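Local coordinates for protein split-soret cytochrome C (Desulfovibrio desulfuricans, PDB 1H21) that is a dimeric di-heme cytochrome c whose four hemes are shared between the subunits, and which may take part in electron transport during sulfate reduction, at residues S152-C155 with Y156-I160; Y60-P63 with Y64-F67; K40-G43 with C44-A48. All blocks are in the same frame, centred on the assembly; numbering follows the deposited sequence.

Contact 1 (S152-C155 with Y156-I160). With HEC (heme c), chain H.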
loop_
_atom_site.group_PDB
_atom_site.type_symbol
_atom_site.label_atom_id
_atom_site.label_comp_id
_atom_site.label_asym_id
_atom_site.label_seq_id
_atom_site.Cartn_x
_atom_site.Cartn_y
_atom_site.Cartn_z
ATOM N N SER A 152 7.888 3.676 -13.997
ATOM C CA SER A 152 7.953 3.222 -15.386
ATOM C C SER A 152 7.794 4.328 -16.437
ATOM O O SER A 152 8.570 4.383 -17.393
ATOM C CB SER A 152 6.946 2.090 -15.618
ATOM O OG SER A 152 7.182 1.041 -14.695
ATOM N N LYS A 153 6.818 5.216 -16.245
ATOM C CA LYS A 153 6.562 6.330 -17.166
ATOM C C LYS A 153 7.786 7.268 -17.215
ATOM O O LYS A 153 8.330 7.563 -18.284
ATOM C CB LYS A 153 5.324 7.086 -16.694
ATOM C CG LYS A 153 4.721 8.025 -17.702
ATOM C CD LYS A 153 3.556 8.739 -17.083
ATOM C CE LYS A 153 3.042 9.784 -18.025
ATOM N NZ LYS A 153 1.986 10.600 -17.367
ATOM N N TRP A 154 8.265 7.669 -16.045
ATOM C CA TRP A 154 9.428 8.547 -15.954
ATOM C C TRP A 154 10.677 7.954 -16.645
ATOM O O TRP A 154 11.355 8.653 -17.401
ATOM C CB TRP A 154 9.703 8.850 -14.475
ATOM C CG TRP A 154 10.874 9.752 -14.190
ATOM C CD1 TRP A 154 10.850 11.118 -14.044
ATOM C CD2 TRP A 154 12.224 9.345 -13.917
ATOM N NE1 TRP A 154 12.094 11.573 -13.684
ATOM C CE2 TRP A 154 12.955 10.510 -13.597
ATOM C CE3 TRP A 154 12.880 8.101 -13.900
ATOM C CZ2 TRP A 154 14.318 10.474 -13.261
ATOM C CZ3 TRP A 154 14.230 8.062 -13.565
ATOM C CH2 TRP A 154 14.936 9.244 -13.249
ATOM N N CYS A 155 10.990 6.686 -16.375
ATOM C CA CYS A 155 12.146 6.019 -16.991
ATOM C C CYS A 155 11.982 5.962 -18.514
ATOM O O CYS A 155 12.911 6.269 -19.273
ATOM C CB CYS A 155 12.332 4.598 -16.430
ATOM S SG CYS A 155 13.092 4.474 -14.771
ATOM N N TYR A 156 10.781 5.590 -18.948
ATOM C CA TYR A 156 10.431 5.502 -20.363
ATOM C C TYR A 156 10.642 6.832 -21.051
ATOM O O TYR A 156 11.364 6.917 -22.049
ATOM C CB TYR A 156 8.960 5.117 -20.523
ATOM C CG TYR A 156 8.475 5.127 -21.956
ATOM C CD1 TYR A 156 9.103 4.331 -22.929
ATOM C CD2 TYR A 156 7.376 5.899 -22.342
ATOM C CE1 TYR A 156 8.648 4.294 -24.259
ATOM C CE2 TYR A 156 6.905 5.871 -23.671
ATOM C CZ TYR A 156 7.553 5.059 -24.620
ATOM O OH TYR A 156 7.093 4.979 -25.913
ATOM N N GLU A 157 9.923 7.836 -20.560
ATOM C CA GLU A 157 9.981 9.188 -21.078
ATOM C C GLU A 157 11.389 9.790 -21.087
ATOM O O GLU A 157 11.748 10.502 -22.023
ATOM C CB GLU A 157 9.026 10.082 -20.287
ATOM C CG GLU A 157 7.560 9.777 -20.573
ATOM C CD GLU A 157 6.581 10.639 -19.767
ATOM O OE1 GLU A 157 6.998 11.275 -18.762
ATOM O OE2 GLU A 157 5.374 10.659 -20.138
ATOM N N ASN A 158 12.193 9.464 -20.078
ATOM C CA ASN A 158 13.561 9.988 -19.972
ATOM C C ASN A 158 14.682 9.061 -20.460
ATOM O O ASN A 158 15.860 9.390 -20.317
ATOM C CB ASN A 158 13.846 10.416 -18.530
ATOM C CG ASN A 158 12.978 11.585 -18.092
ATOM O OD1 ASN A 158 13.222 12.737 -18.494
ATOM N ND2 ASN A 158 11.949 11.305 -17.285
ATOM N N LYS A 159 14.307 7.912 -21.030
ATOM C CA LYS A 159 15.254 6.904 -21.533
ATOM C C LYS A 159 16.329 6.485 -20.523
ATOM O O LYS A 159 17.498 6.251 -20.875
ATOM C CB LYS A 159 15.876 7.339 -22.866
ATOM C CG LYS A 159 15.106 6.824 -24.091
ATOM C CD LYS A 159 13.676 7.335 -24.094
ATOM C CE LYS A 159 12.761 6.528 -25.020
ATOM N NZ LYS A 159 11.354 7.060 -25.032
ATOM N N ILE A 160 15.902 6.387 -19.263
ATOM C CA ILE A 160 16.751 5.981 -18.145
ATOM C C ILE A 160 16.277 4.588 -17.739
ATOM O O ILE A 160 15.084 4.279 -17.826
ATOM C CB ILE A 160 16.582 6.928 -16.925
ATOM C CG1 ILE A 160 17.032 8.333 -17.292
ATOM C CG2 ILE A 160 17.398 6.433 -15.736
ATOM C CD1 ILE A 160 16.482 9.378 -16.377
HETATM FE FE HEC H . 2.510 -1.054 -16.940
HETATM C CHA HEC H . 3.450 1.999 -17.938
HETATM C CHB HEC H . 5.227 -2.447 -18.558
HETATM C CHC HEC H . 1.906 -4.020 -15.390
HETATM C CHD HEC H . -0.527 0.070 -16.026
HETATM N NA HEC H . 3.962 -0.332 -18.066
HETATM C C1A HEC H . 4.293 0.988 -18.236
HETATM C C2A HEC H . 5.578 1.170 -18.888
HETATM C C3A HEC H . 6.019 -0.118 -19.210
HETATM C C4A HEC H . 4.999 -1.044 -18.688
HETATM C CMA HEC H . 7.333 -0.536 -19.874
HETATM C CAA HEC H . 6.273 2.505 -19.217
HETATM C CBA HEC H . 5.950 3.057 -20.606
HETATM C CGA HEC H . 4.691 3.910 -20.679
HETATM O O1A HEC H . 3.830 3.665 -21.551
HETATM O O2A HEC H . 4.581 4.862 -19.888
HETATM N NB HEC H . 3.357 -2.884 -17.018
HETATM C C1B HEC H . 4.454 -3.303 -17.768
HETATM C C2B HEC H . 4.832 -4.698 -17.454
HETATM C C3B HEC H . 3.959 -5.085 -16.449
HETATM C C4B HEC H . 3.030 -3.974 -16.235
HETATM C CMB HEC H . 5.926 -5.565 -18.128
HETATM C CAB HEC H . 3.954 -6.320 -15.779
HETATM C CBB HEC H . 5.134 -6.774 -15.045
HETATM N NC HEC H . 1.018 -1.741 -15.831
HETATM C C1C HEC H . 0.959 -2.984 -15.213
HETATM C C2C HEC H . -0.260 -3.085 -14.428
HETATM C C3C HEC H . -0.992 -1.899 -14.572
HETATM C C4C HEC H . -0.174 -1.123 -15.487
HETATM C CMC HEC H . -0.686 -4.361 -13.668
HETATM C CAC HEC H . -2.307 -1.631 -14.107
HETATM C CBC HEC H . -2.736 -1.533 -12.688
HETATM N ND HEC H . 1.645 0.635 -17.101
HETATM C C1D HEC H . 0.332 0.910 -16.790
HETATM C C2D HEC H . 0.060 2.309 -17.011
HETATM C C3D HEC H . 1.179 2.910 -17.438
HETATM C C4D HEC H . 2.175 1.845 -17.480
HETATM C CMD HEC H . -1.256 2.992 -16.750
HETATM C CAD HEC H . 1.322 4.398 -17.805
HETATM C CBD HEC H . 1.083 4.646 -19.286
HETATM C CGD HEC H . 1.260 6.109 -19.671
HETATM O O1D HEC H . 2.424 6.580 -19.770
HETATM O O2D HEC H . 0.221 6.790 -19.860
#
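Trp154 turns its CG anti to the backbone N (chi1 -180°) and Asn158 keeps its CG beside its own backbone N (chi1 -65°), and these torsions bring the amide nitrogen of Asn158 over the rim of one face of the indole, the two planes 52° apart. The pair belongs to the last turn of helix 147-158, which closes in a Schellman motif. Asn suits the helix end because its ND2 reaches back to Trp154 O at 2.7 Å, while its backbone N approaches the same oxygen at 2.9 Å from the opposite face of the carbonyl. Lys159 then takes positive phi, and Ile160 N turns back to Cys155 O at 3.0 Å. The apolar Ile160 can then tuck in, its CD1 lying 3.5 Å from Trp154 CH2 at the far end of the indole. Trp154 NE1 is satisfied by Pro138 O.

Another side of the turn faces a heme. Tyr156 presents a ring face to a propionate arm, CG to HEC CBA 3.5 Å, while its ring meets Trp222 of the second subunit edge-to-face. The extended Lys153 passes a propionate oxygen with its methylenes; its CE comes within 3.3 Å of Glu157 OE2, yet NZ stays 4.4 Å from Glu157 OE2, too far for a salt bridge. Ser152 OG bonds to the backbone O of His148, an axial heme ligand, and to Lys224 N of the second subunit. At the very end, Lys159 folds back so that NZ donates to Tyr156 O at 3.0 Å, on the opposite side of that carbonyl plane from Lys159 N.

Contact 2 (Y60-P63 with Y64-F67)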
loop_
_atom_site.group_PDB
_atom_site.type_symbol
_atom_site.label_atom_id
_atom_site.label_comp_id
_atom_site.label_asym_id
_atom_site.label_seq_id
_atom_site.Cartn_x
_atom_site.Cartn_y
_atom_site.Cartn_z
ATOM N N TYR A 60 10.765 13.767 21.658
ATOM C CA TYR A 60 9.843 13.596 22.776
ATOM C C TYR A 60 9.748 12.200 23.379
ATOM O O TYR A 60 8.826 11.940 24.164
ATOM C CB TYR A 60 8.434 14.048 22.377
ATOM C CG TYR A 60 8.383 15.342 21.596
ATOM C CD1 TYR A 60 8.322 15.336 20.201
ATOM C CD2 TYR A 60 8.377 16.566 22.245
ATOM C CE1 TYR A 60 8.256 16.527 19.466
ATOM C CE2 TYR A 60 8.309 17.770 21.519
ATOM C CZ TYR A 60 8.251 17.738 20.129
ATOM O OH TYR A 60 8.206 18.909 19.393
ATOM N N GLY A 61 10.663 11.304 23.015
ATOM C CA GLY A 61 10.639 9.955 23.565
ATOM C C GLY A 61 9.432 9.092 23.199
ATOM O O GLY A 61 8.993 9.079 22.049
ATOM N N ALA A 62 8.943 8.322 24.164
ATOM C CA ALA A 62 7.799 7.429 23.991
ATOM C C ALA A 62 6.497 8.179 23.774
ATOM O O ALA A 62 6.360 9.309 24.206
ATOM C CB ALA A 62 7.664 6.532 25.211
ATOM N N PRO A 63 5.496 7.547 23.128
ATOM C CA PRO A 63 5.504 6.179 22.588
ATOM C C PRO A 63 6.217 6.082 21.227
ATOM O O PRO A 63 6.662 4.996 20.824
ATOM C CB PRO A 63 4.011 5.858 22.478
ATOM C CG PRO A 63 3.431 7.171 22.111
ATOM C CD PRO A 63 4.143 8.131 23.030
ATOM N N TYR A 64 6.366 7.240 20.576
ATOM C CA TYR A 64 6.998 7.373 19.267
ATOM C C TYR A 64 8.273 6.568 19.112
ATOM O O TYR A 64 8.443 5.848 18.133
ATOM C CB TYR A 64 7.304 8.851 18.970
ATOM C CG TYR A 64 6.258 9.792 19.511
ATOM C CD1 TYR A 64 6.450 10.451 20.720
ATOM C CD2 TYR A 64 5.055 9.976 18.850
ATOM C CE1 TYR A 64 5.465 11.261 21.260
ATOM C CE2 TYR A 64 4.065 10.785 19.382
ATOM C CZ TYR A 64 4.279 11.418 20.586
ATOM O OH TYR A 64 3.280 12.192 21.121
ATOM N N ASN A 65 9.164 6.669 20.086
ATOM C CA ASN A 65 10.425 5.955 19.986
ATOM C C ASN A 65 10.396 4.451 20.308
ATOM O O ASN A 65 11.458 3.794 20.385
ATOM C CB ASN A 65 11.530 6.696 20.764
ATOM C CG ASN A 65 11.469 6.472 22.285
ATOM O OD1 ASN A 65 10.435 6.076 22.863
ATOM N ND2 ASN A 65 12.600 6.736 22.939
ATOM N N GLN A 66 9.194 3.900 20.464
ATOM C CA GLN A 66 9.048 2.467 20.747
ATOM C C GLN A 66 8.600 1.712 19.487
ATOM O O GLN A 66 8.428 0.488 19.510
ATOM C CB GLN A 66 8.021 2.235 21.866
ATOM C CG GLN A 66 8.388 2.822 23.222
ATOM C CD GLN A 66 9.691 2.274 23.770
ATOM O OE1 GLN A 66 9.807 1.084 24.095
ATOM N NE2 GLN A 66 10.687 3.146 23.879
ATOM N N PHE A 67 8.385 2.450 18.396
ATOM C CA PHE A 67 7.928 1.865 17.139
ATOM C C PHE A 67 8.987 1.039 16.383
ATOM O O PHE A 67 10.169 1.422 16.320
ATOM C CB PHE A 67 7.383 2.966 16.228
ATOM C CG PHE A 67 6.553 2.454 15.100
ATOM C CD1 PHE A 67 5.164 2.364 15.230
ATOM C CD2 PHE A 67 7.152 2.057 13.901
ATOM C CE1 PHE A 67 4.377 1.889 14.182
ATOM C CE2 PHE A 67 6.387 1.581 12.848
ATOM C CZ PHE A 67 4.989 1.497 12.984
#
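Pro63 runs alongside Tyr64 and sets its CD over one face of the phenol ring, toward the rim. Pro63 CD sits 4.0 Å from the centroid of the Tyr64 ring and 19° off its normal, a CH-pi contact. The Ala62-Pro63 peptide is cis. Gly61 O meets the same ring at its edge, 3.2 Å from Tyr64 CD1, and Tyr60 adds an apolar touch. A tyrosine fits here because its ring is buried, meeting Trp19 edge-to-face, while its OH bonds to Lys20 O.

Asn65 points roughly across the direction of Tyr64. Its CG stands between the backbone N and the carbonyl carbon (chi1 78°), which swings the carboxamide back beside Gly61. Gln66, bent at chi2, donates NE2 to Asn65 OD1 at 3.1 Å; the oxygen lies in the Gln66 amide plane, whereas NE2 stands above the plane of the Asn65 group.

Asn65 N bonds to Gly61 O at 3.1 Å and Gln66 N to Pro63 O at 2.8 Å. Gly61 suits the positive phi at which the chain leaves helix 44-60, and the whole forms a helix exit that runs through a cis-proline into a short 3-10 turn.

Contact 3 (K40-G43 with C44-A48)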
loop_
_atom_site.group_PDB
_atom_site.type_symbol
_atom_site.label_atom_id
_atom_site.label_comp_id
_atom_site.label_asym_id
_atom_site.label_seq_id
_atom_site.Cartn_x
_atom_site.Cartn_y
_atom_site.Cartn_z
ATOM N N LYS A 40 20.574 1.377 5.434
ATOM C CA LYS A 40 20.433 -0.071 5.326
ATOM C C LYS A 40 19.575 -0.477 4.109
ATOM O O LYS A 40 19.113 -1.631 3.989
ATOM C CB LYS A 40 19.848 -0.629 6.623
ATOM C CG LYS A 40 20.761 -0.524 7.836
ATOM C CD LYS A 40 20.126 -1.274 8.983
ATOM C CE LYS A 40 21.042 -1.361 10.192
ATOM N NZ LYS A 40 20.400 -2.191 11.278
ATOM N N GLY A 41 19.428 0.473 3.183
ATOM C CA GLY A 41 18.642 0.269 1.983
ATOM C C GLY A 41 17.175 0.048 2.282
ATOM O O GLY A 41 16.493 -0.591 1.469
ATOM N N PHE A 42 16.690 0.591 3.405
ATOM C CA PHE A 42 15.297 0.429 3.821
ATOM C C PHE A 42 14.240 1.046 2.898
ATOM O O PHE A 42 13.121 0.542 2.831
ATOM C CB PHE A 42 15.111 0.866 5.274
ATOM C CG PHE A 42 15.691 -0.103 6.300
ATOM C CD1 PHE A 42 16.171 -1.352 5.924
ATOM C CD2 PHE A 42 15.765 0.254 7.647
ATOM C CE1 PHE A 42 16.724 -2.235 6.869
ATOM C CE2 PHE A 42 16.315 -0.610 8.599
ATOM C CZ PHE A 42 16.795 -1.860 8.210
ATOM N N GLY A 43 14.560 2.163 2.249
ATOM C CA GLY A 43 13.635 2.725 1.279
ATOM C C GLY A 43 12.621 3.811 1.578
ATOM O O GLY A 43 12.579 4.373 2.676
ATOM N N CYS A 44 11.777 4.065 0.567
ATOM C CA CYS A 44 10.753 5.101 0.588
ATOM C C CYS A 44 9.857 5.108 1.801
ATOM O O CYS A 44 9.663 6.146 2.409
ATOM C CB CYS A 44 9.895 5.131 -0.702
ATOM S SG CYS A 44 10.134 3.856 -1.959
ATOM N N GLY A 45 9.289 3.966 2.152
ATOM C CA GLY A 45 8.398 3.931 3.295
ATOM C C GLY A 45 9.110 4.204 4.606
ATOM O O GLY A 45 8.640 4.973 5.450
ATOM N N PHE A 46 10.268 3.590 4.776
ATOM C CA PHE A 46 11.027 3.765 6.004
ATOM C C PHE A 46 11.462 5.220 6.186
ATOM O O PHE A 46 11.098 5.858 7.172
ATOM C CB PHE A 46 12.221 2.812 6.020
ATOM C CG PHE A 46 13.096 2.959 7.219
ATOM C CD1 PHE A 46 12.828 2.241 8.385
ATOM C CD2 PHE A 46 14.208 3.797 7.179
ATOM C CE1 PHE A 46 13.662 2.351 9.500
ATOM C CE2 PHE A 46 15.059 3.922 8.290
ATOM C CZ PHE A 46 14.784 3.198 9.450
ATOM N N GLY A 47 12.163 5.770 5.203
ATOM C CA GLY A 47 12.596 7.153 5.305
ATOM C C GLY A 47 11.483 8.140 5.643
ATOM O O GLY A 47 11.632 8.949 6.554
ATOM N N ALA A 48 10.368 8.074 4.923
ATOM C CA ALA A 48 9.260 8.977 5.165
ATOM C C ALA A 48 8.637 8.740 6.531
ATOM O O ALA A 48 8.430 9.681 7.297
ATOM C CB ALA A 48 8.211 8.832 4.083
#
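Aromatic contact joins Phe42 and Phe46 across the start of helix 44-60. The pair is T-shaped: the edge of the Phe42 ring is directed at the face of Phe46, with centroids 4.8 Å apart and planes at 75°. Phe42 CD2 does the pointing, 3.4 Å above the plane of the Phe46 ring and over its centre. Closer to the backbone, Phe42 CB packs against Phe46 CG at 3.5 Å. Phe46 has CG anti to its backbone N (chi1 178°), which leans the ring back past the helix start toward Phe42. Two phenylalanines suit this buried place, where flat apolar groups can fit edge against face. Lys40 CB lies over one face of Phe42, and Phe10 of the second subunit packs on Phe46.

Backbone hydrogen bonding starts the helix. Gly43 is the N-cap, and its O accepts from Gly47 N at 2.9 Å in a nearly straight bond (170°). Glycine is called for because, at the backbone angles of Gly43, a CB would press against the carbonyl oxygen of Phe42 and against Cys44 N. A further backbone bond links Gly43 to Tyr37 in helix 26-38.

Sulfur comes in with Cys44, the first residue after the N-cap. Its side chain leaves the backbone away from the loop, although CB still touches Gly43. Between nearest side-chain atoms, Cys44 is about 5 Å from Cys171 and about 6 Å from Cys147. The grouping is consistent with the probable [2Fe-2S] site, to which the N-terminus of helix 44-60 would contribute Cys44.

Along the chain contact 3 comes first, then contact 2, then contact 1. Contacts 3 and 2 mark the two ends of helix 44-60, its start and the loop just after it, with centres about 19 Å apart and nearest atoms about 8 Å apart. Contact 1 ends helix 147-158, its centre about 22 Å from that of contact 3 and about 40 Å from that of contact 2, on the opposite side of the chain's centre. None touches another, but all three reach the second subunit. In this strandless, helical fold the probable cluster site of contact 3 thus lies between a heme-facing helix end and a turn remote from the annotated sites.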